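Local coordinates for T-cell surface glycoprotein CD1A1 antigen (Gallus gallus, PDB 3JVG) that probably presents lipid antigens to T cells, as other members of the CD1 family of MHC class I-like glycoproteins do, at residues G28-V33 and D164-F169; K69-D74 and F109-E114. All blocks are in the same frame, centred on the assembly; numbering follows the deposited sequence.

Contact 1 (G28-V33 and D164-F169)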
loop_
_atom_site.group_PDB
_atom_site.type_symbol
_atom_site.label_atom_id
_atom_site.label_comp_id
_atom_site.label_asym_id
_atom_site.label_seq_id
_atom_site.Cartn_x
_atom_site.Cartn_y
_atom_site.Cartn_z
ATOM N N GLY A 28 2.959 -1.199 -10.636
ATOM C CA GLY A 28 2.841 0.128 -11.306
ATOM C C GLY A 28 1.625 0.812 -10.679
ATOM O O GLY A 28 0.550 0.200 -10.591
ATOM N N LEU A 29 1.785 2.031 -10.182
ATOM C CA LEU A 29 0.678 2.704 -9.551
ATOM C C LEU A 29 0.471 4.076 -10.118
ATOM O O LEU A 29 1.443 4.782 -10.413
ATOM C CB LEU A 29 0.929 2.849 -8.035
ATOM C CG LEU A 29 1.066 1.572 -7.188
ATOM C CD1 LEU A 29 1.823 1.834 -5.884
ATOM C CD2 LEU A 29 -0.290 0.951 -6.894
ATOM N N LEU A 30 -0.790 4.454 -10.207
ATOM C CA LEU A 30 -1.210 5.773 -10.569
ATOM C C LEU A 30 -2.060 6.221 -9.380
ATOM O O LEU A 30 -3.233 5.831 -9.221
ATOM C CB LEU A 30 -2.039 5.671 -11.867
ATOM C CG LEU A 30 -2.134 6.807 -12.903
ATOM C CD1 LEU A 30 -3.545 7.191 -13.259
ATOM C CD2 LEU A 30 -1.210 8.027 -12.697
ATOM N N GLY A 31 -1.464 7.035 -8.526
ATOM C CA GLY A 31 -2.032 7.283 -7.192
ATOM C C GLY A 31 -2.146 5.948 -6.465
ATOM O O GLY A 31 -1.127 5.224 -6.271
ATOM N N ASP A 32 -3.360 5.577 -6.065
ATOM C CA ASP A 32 -3.532 4.251 -5.440
ATOM C C ASP A 32 -4.223 3.304 -6.420
ATOM O O ASP A 32 -4.701 2.277 -6.009
ATOM C CB ASP A 32 -4.341 4.315 -4.124
ATOM C CG ASP A 32 -5.706 4.956 -4.304
ATOM O OD1 ASP A 32 -6.029 5.384 -5.425
ATOM O OD2 ASP A 32 -6.494 5.046 -3.313
ATOM N N VAL A 33 -4.326 3.682 -7.690
ATOM C CA VAL A 33 -4.906 2.786 -8.691
ATOM C C VAL A 33 -3.803 1.883 -9.243
ATOM O O VAL A 33 -2.785 2.387 -9.809
ATOM C CB VAL A 33 -5.545 3.555 -9.834
ATOM C CG1 VAL A 33 -6.014 2.572 -10.925
ATOM C CG2 VAL A 33 -6.686 4.502 -9.345
ATOM N N ASP A 164 5.462 12.989 -19.217
ATOM C CA ASP A 164 4.628 12.926 -20.378
ATOM C C ASP A 164 3.639 11.782 -20.281
ATOM O O ASP A 164 2.484 11.948 -20.648
ATOM C CB ASP A 164 5.459 12.717 -21.616
ATOM C CG ASP A 164 6.314 13.944 -21.989
ATOM O OD1 ASP A 164 6.232 15.029 -21.333
ATOM O OD2 ASP A 164 7.085 13.775 -22.961
ATOM N N ILE A 165 4.101 10.612 -19.858
ATOM C CA ILE A 165 3.216 9.473 -19.693
ATOM C C ILE A 165 2.189 9.733 -18.576
ATOM O O ILE A 165 0.990 9.432 -18.745
ATOM C CB ILE A 165 3.968 8.186 -19.434
ATOM C CG1 ILE A 165 4.743 7.808 -20.708
ATOM C CG2 ILE A 165 2.974 7.065 -19.005
ATOM C CD1 ILE A 165 5.837 6.753 -20.534
ATOM N N LEU A 166 2.653 10.317 -17.473
ATOM C CA LEU A 166 1.743 10.757 -16.414
ATOM C C LEU A 166 0.585 11.612 -16.974
ATOM O O LEU A 166 -0.587 11.256 -16.754
ATOM C CB LEU A 166 2.477 11.479 -15.235
ATOM C CG LEU A 166 1.601 11.954 -14.066
ATOM C CD1 LEU A 166 0.631 10.849 -13.529
ATOM C CD2 LEU A 166 2.351 12.605 -12.885
ATOM N N ARG A 167 0.904 12.697 -17.710
ATOM C CA ARG A 167 -0.129 13.623 -18.202
ATOM C C ARG A 167 -1.158 12.856 -19.002
ATOM O O ARG A 167 -2.372 13.055 -18.853
ATOM C CB ARG A 167 0.428 14.701 -19.106
ATOM C CG ARG A 167 1.303 15.647 -18.385
ATOM C CD ARG A 167 1.616 16.877 -19.235
ATOM N NE ARG A 167 1.283 18.012 -18.391
ATOM C CZ ARG A 167 2.165 18.732 -17.695
ATOM N NH1 ARG A 167 3.478 18.488 -17.793
ATOM N NH2 ARG A 167 1.726 19.737 -16.932
ATOM N N LEU A 168 -0.649 11.978 -19.849
ATOM C CA LEU A 168 -1.475 11.145 -20.674
ATOM C C LEU A 168 -2.337 10.144 -19.872
ATOM O O LEU A 168 -3.495 9.906 -20.233
ATOM C CB LEU A 168 -0.548 10.397 -21.589
ATOM C CG LEU A 168 -1.143 9.197 -22.260
ATOM C CD1 LEU A 168 -1.883 9.654 -23.516
ATOM C CD2 LEU A 168 0.041 8.361 -22.615
ATOM N N PHE A 169 -1.770 9.544 -18.819
ATOM C CA PHE A 169 -2.500 8.597 -17.955
ATOM C C PHE A 169 -3.603 9.300 -17.123
ATOM O O PHE A 169 -4.697 8.736 -16.919
ATOM C CB PHE A 169 -1.524 7.843 -17.019
ATOM C CG PHE A 169 -0.745 6.720 -17.697
ATOM C CD1 PHE A 169 -0.900 6.448 -19.063
ATOM C CD2 PHE A 169 0.137 5.932 -16.973
ATOM C CE1 PHE A 169 -0.218 5.397 -19.673
ATOM C CE2 PHE A 169 0.831 4.872 -17.596
ATOM C CZ PHE A 169 0.646 4.608 -18.957
#
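Leu30 carries the whole strand side of this contact, pushing its branched end against Leu166 and Phe169 of the helical segment 164-169. Gly28 and Leu29, which lead up to it, continue the sheet: the backbone of Gly28 pairs with strand 33-38 and that of Leu29 with Lys9, while the Leu29 side chain packs on Leu11 and Lys34. Leu30 instead points its CB toward the helix. With CG anti to the backbone N (chi1 -152°), its two methyls go to helical residues about one turn apart. Leu30 CD2 meets Leu166 CD1 at 3.5 Å, closer than carbons usually pack, and the two leucines lie askew; Leu30 CD1 turns to the Phe169 carbonyl, 4.1 Å from Phe169 O. A chi2 of -127°, away from the staggered positions, is consistent with a tight fit. Leu30 CG lies 4.3 Å from Phe169 CB, so the phenylalanine contributes its stem here, while its ring takes Ile165 CG2 over one face, 3.3 Å above the plane. Gly31 and Asp32 then form the corner of a type II' turn, closed by Leu30 N to Val33 O and Val33 N to Leu30 O, each 2.9 Å. This two-residue hairpin also reaches the immunoglobulin C1-set domain, since the Asp32 carboxylate bonds to the hydroxyls of Tyr207 and Tyr241. Val33 turns to Arg49, Asp176 and Tyr207. The buried leucine is thus enclosed between helix 148-172, Met35 of strand 33-38, which Phe169 touches too, and Leu177 of helix 174-177; Leu166 rests in addition on Leu8 of strand 6-18.

Contact 2 (K69-D74 and F109-E114)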
loop_
_atom_site.group_PDB
_atom_site.type_symbol
_atom_site.label_atom_id
_atom_site.label_comp_id
_atom_site.label_asym_id
_atom_site.label_seq_id
_atom_site.Cartn_x
_atom_site.Cartn_y
_atom_site.Cartn_z
ATOM N N LYS A 69 11.883 -5.133 -18.095
ATOM C CA LYS A 69 12.481 -6.436 -17.926
ATOM C C LYS A 69 14.011 -6.317 -17.871
ATOM O O LYS A 69 14.643 -7.040 -17.090
ATOM C CB LYS A 69 12.063 -7.380 -19.034
ATOM C CG LYS A 69 10.564 -7.703 -19.059
ATOM C CD LYS A 69 10.205 -8.591 -20.305
ATOM C CE LYS A 69 8.881 -9.363 -20.049
ATOM N NZ LYS A 69 8.440 -10.191 -21.242
ATOM N N SER A 70 14.605 -5.416 -18.668
ATOM C CA SER A 70 16.051 -5.174 -18.601
ATOM C C SER A 70 16.398 -4.586 -17.252
ATOM O O SER A 70 17.412 -4.976 -16.651
ATOM C CB SER A 70 16.562 -4.210 -19.702
ATOM O OG SER A 70 16.220 -4.659 -21.000
ATOM N N TYR A 71 15.579 -3.646 -16.758
ATOM C CA TYR A 71 15.886 -3.050 -15.473
ATOM C C TYR A 71 16.006 -4.159 -14.425
ATOM O O TYR A 71 17.008 -4.244 -13.709
ATOM C CB TYR A 71 14.834 -2.018 -15.047
ATOM C CG TYR A 71 15.059 -1.467 -13.638
ATOM C CD1 TYR A 71 15.947 -0.413 -13.424
ATOM C CD2 TYR A 71 14.407 -2.011 -12.533
ATOM C CE1 TYR A 71 16.197 0.105 -12.154
ATOM C CE2 TYR A 71 14.636 -1.501 -11.229
ATOM C CZ TYR A 71 15.530 -0.439 -11.061
ATOM O OH TYR A 71 15.776 0.095 -9.807
ATOM N N VAL A 72 14.970 -4.994 -14.328
ATOM C CA VAL A 72 14.905 -6.045 -13.344
ATOM C C VAL A 72 16.093 -7.023 -13.425
ATOM O O VAL A 72 16.782 -7.266 -12.421
ATOM C CB VAL A 72 13.601 -6.771 -13.492
ATOM C CG1 VAL A 72 13.639 -8.073 -12.722
ATOM C CG2 VAL A 72 12.434 -5.836 -12.976
ATOM N N ARG A 73 16.323 -7.548 -14.616
ATOM C CA ARG A 73 17.414 -8.427 -14.910
ATOM C C ARG A 73 18.787 -7.804 -14.604
ATOM O O ARG A 73 19.658 -8.464 -14.033
ATOM C CB ARG A 73 17.337 -8.772 -16.398
ATOM C CG ARG A 73 18.307 -9.818 -16.893
ATOM C CD ARG A 73 17.888 -10.345 -18.307
ATOM N NE ARG A 73 17.697 -9.248 -19.269
ATOM C CZ ARG A 73 16.599 -9.033 -20.003
ATOM N NH1 ARG A 73 15.544 -9.850 -19.952
ATOM N NH2 ARG A 73 16.583 -7.998 -20.834
ATOM N N ASP A 74 18.995 -6.553 -15.003
ATOM C CA ASP A 74 20.306 -5.932 -14.837
ATOM C C ASP A 74 20.545 -5.645 -13.375
ATOM O O ASP A 74 21.648 -5.805 -12.897
ATOM C CB ASP A 74 20.435 -4.628 -15.633
ATOM C CG ASP A 74 20.532 -4.849 -17.173
ATOM O OD1 ASP A 74 20.638 -5.995 -17.656
ATOM O OD2 ASP A 74 20.494 -3.834 -17.908
ATOM N N PHE A 109 13.878 8.572 -7.634
ATOM C CA PHE A 109 14.406 7.274 -8.028
ATOM C C PHE A 109 15.289 6.887 -6.837
ATOM O O PHE A 109 16.397 7.414 -6.679
ATOM C CB PHE A 109 15.199 7.384 -9.356
ATOM C CG PHE A 109 15.790 6.062 -9.893
ATOM C CD1 PHE A 109 16.421 6.063 -11.146
ATOM C CD2 PHE A 109 15.683 4.862 -9.210
ATOM C CE1 PHE A 109 16.957 4.883 -11.706
ATOM C CE2 PHE A 109 16.217 3.690 -9.724
ATOM C CZ PHE A 109 16.872 3.697 -10.993
ATOM N N ASP A 110 14.721 6.016 -5.989
ATOM C CA ASP A 110 15.337 5.564 -4.767
ATOM C C ASP A 110 15.481 4.039 -4.780
ATOM O O ASP A 110 14.583 3.294 -5.248
ATOM C CB ASP A 110 14.493 5.952 -3.548
ATOM C CG ASP A 110 14.418 7.460 -3.344
ATOM O OD1 ASP A 110 13.540 8.086 -3.945
ATOM O OD2 ASP A 110 15.211 8.012 -2.529
ATOM N N ILE A 111 16.613 3.595 -4.258
ATOM C CA ILE A 111 16.859 2.214 -3.970
ATOM C C ILE A 111 17.004 1.991 -2.466
ATOM O O ILE A 111 17.669 2.763 -1.733
ATOM C CB ILE A 111 18.015 1.726 -4.798
ATOM C CG1 ILE A 111 17.627 1.921 -6.308
ATOM C CG2 ILE A 111 18.365 0.310 -4.436
ATOM C CD1 ILE A 111 18.732 1.804 -7.254
ATOM N N ALA A 112 16.300 0.955 -1.996
ATOM C CA ALA A 112 16.435 0.579 -0.628
ATOM C C ALA A 112 17.186 -0.745 -0.496
ATOM O O ALA A 112 17.205 -1.604 -1.416
ATOM C CB ALA A 112 15.053 0.524 0.088
ATOM N N TYR A 113 17.776 -0.890 0.687
ATOM C CA TYR A 113 18.536 -2.076 1.030
ATOM C C TYR A 113 18.243 -2.358 2.470
ATOM O O TYR A 113 18.313 -1.470 3.317
ATOM C CB TYR A 113 20.042 -1.880 0.790
ATOM C CG TYR A 113 20.857 -3.006 1.346
ATOM C CD1 TYR A 113 20.711 -4.330 0.851
ATOM C CD2 TYR A 113 21.734 -2.779 2.403
ATOM C CE1 TYR A 113 21.450 -5.376 1.383
ATOM C CE2 TYR A 113 22.484 -3.824 2.973
ATOM C CZ TYR A 113 22.342 -5.117 2.459
ATOM O OH TYR A 113 23.102 -6.101 3.032
ATOM N N GLU A 114 17.895 -3.603 2.739
ATOM C CA GLU A 114 17.375 -4.043 4.023
ATOM C C GLU A 114 16.366 -3.039 4.555
ATOM O O GLU A 114 16.444 -2.668 5.704
ATOM C CB GLU A 114 18.498 -4.333 5.042
ATOM C CG GLU A 114 19.311 -5.688 4.785
ATOM C CD GLU A 114 18.418 -7.036 4.703
ATOM O OE1 GLU A 114 18.659 -7.923 5.609
ATOM O OE2 GLU A 114 17.531 -7.236 3.769
#
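Tyr71 projects from its helix toward the sheet and brings its phenol end to the side chain of Phe109, the two rings approaching from opposite directions. The tight part is small, and three distances define it. Tyr71 OH lies 3.6 Å from Phe109 CE2 and 3.9 Å from Phe109 CZ, at the edge of that ring and near its plane, while Tyr71 CE1 stands 3.8 Å from Phe109 CZ. CG anti to N (chi1 175°) carries the Tyr71 ring out toward the strand, and the same torsion in Phe109 (-179°) brings the end of its ring to the tyrosine. The hydroxyl makes no hydrogen bond across the contact; Ser93 OG is its partner, on the adjoining strand 89-99, and this bond helps fix the phenol end over the sheet. Here a helix lies across an antiparallel sheet, as in the antigen-binding platform of MHC class I-like proteins, and the aromatic groups probably help to line the groove, as in other CD1 proteins: Tyr71 meets His12 edge-to-face, Phe109 meets Trp128 in the same way and also packs on Ile154 and Leu158 of helix 148-172. Ile111 is looser, its CD1 4.3 Å from Tyr71 OH, and its side chain comes within about 3 Å of an unidentified bound molecule, consistent with a pocket. Between Phe109 and Ile111, Asp110 directs its CB away from the helix, forms a salt bridge with Arg120 and packs on an aromatic side chain of the other protein chain. The helix has its solvent side at Arg73 and Asp74, both exposed, with the Arg73 guanidinium lying over Lys69 O.

In the fold
Contacts 1 and 2 lie in one MHC class I-like domain and reach the same eight-stranded antiparallel sheet, with centres 20 Å apart and nearest atoms about 11 Å apart. Along the chain contact 2 is nested within the loop closed by contact 1, in the order 28-33, 69-74, 109-114, 164-169. The pairing is crossed: contact 1 joins strand 21-30 of the first four strands to helix 148-172, which follows the last four, whereas contact 2 joins helix 58-82 to strand 105-113 of the last four. The two halves of the platform are thereby tied together, and unidentified bound material beside each contact, possibly from the crystallisation liquor, is consistent with a ligand groove between the helices.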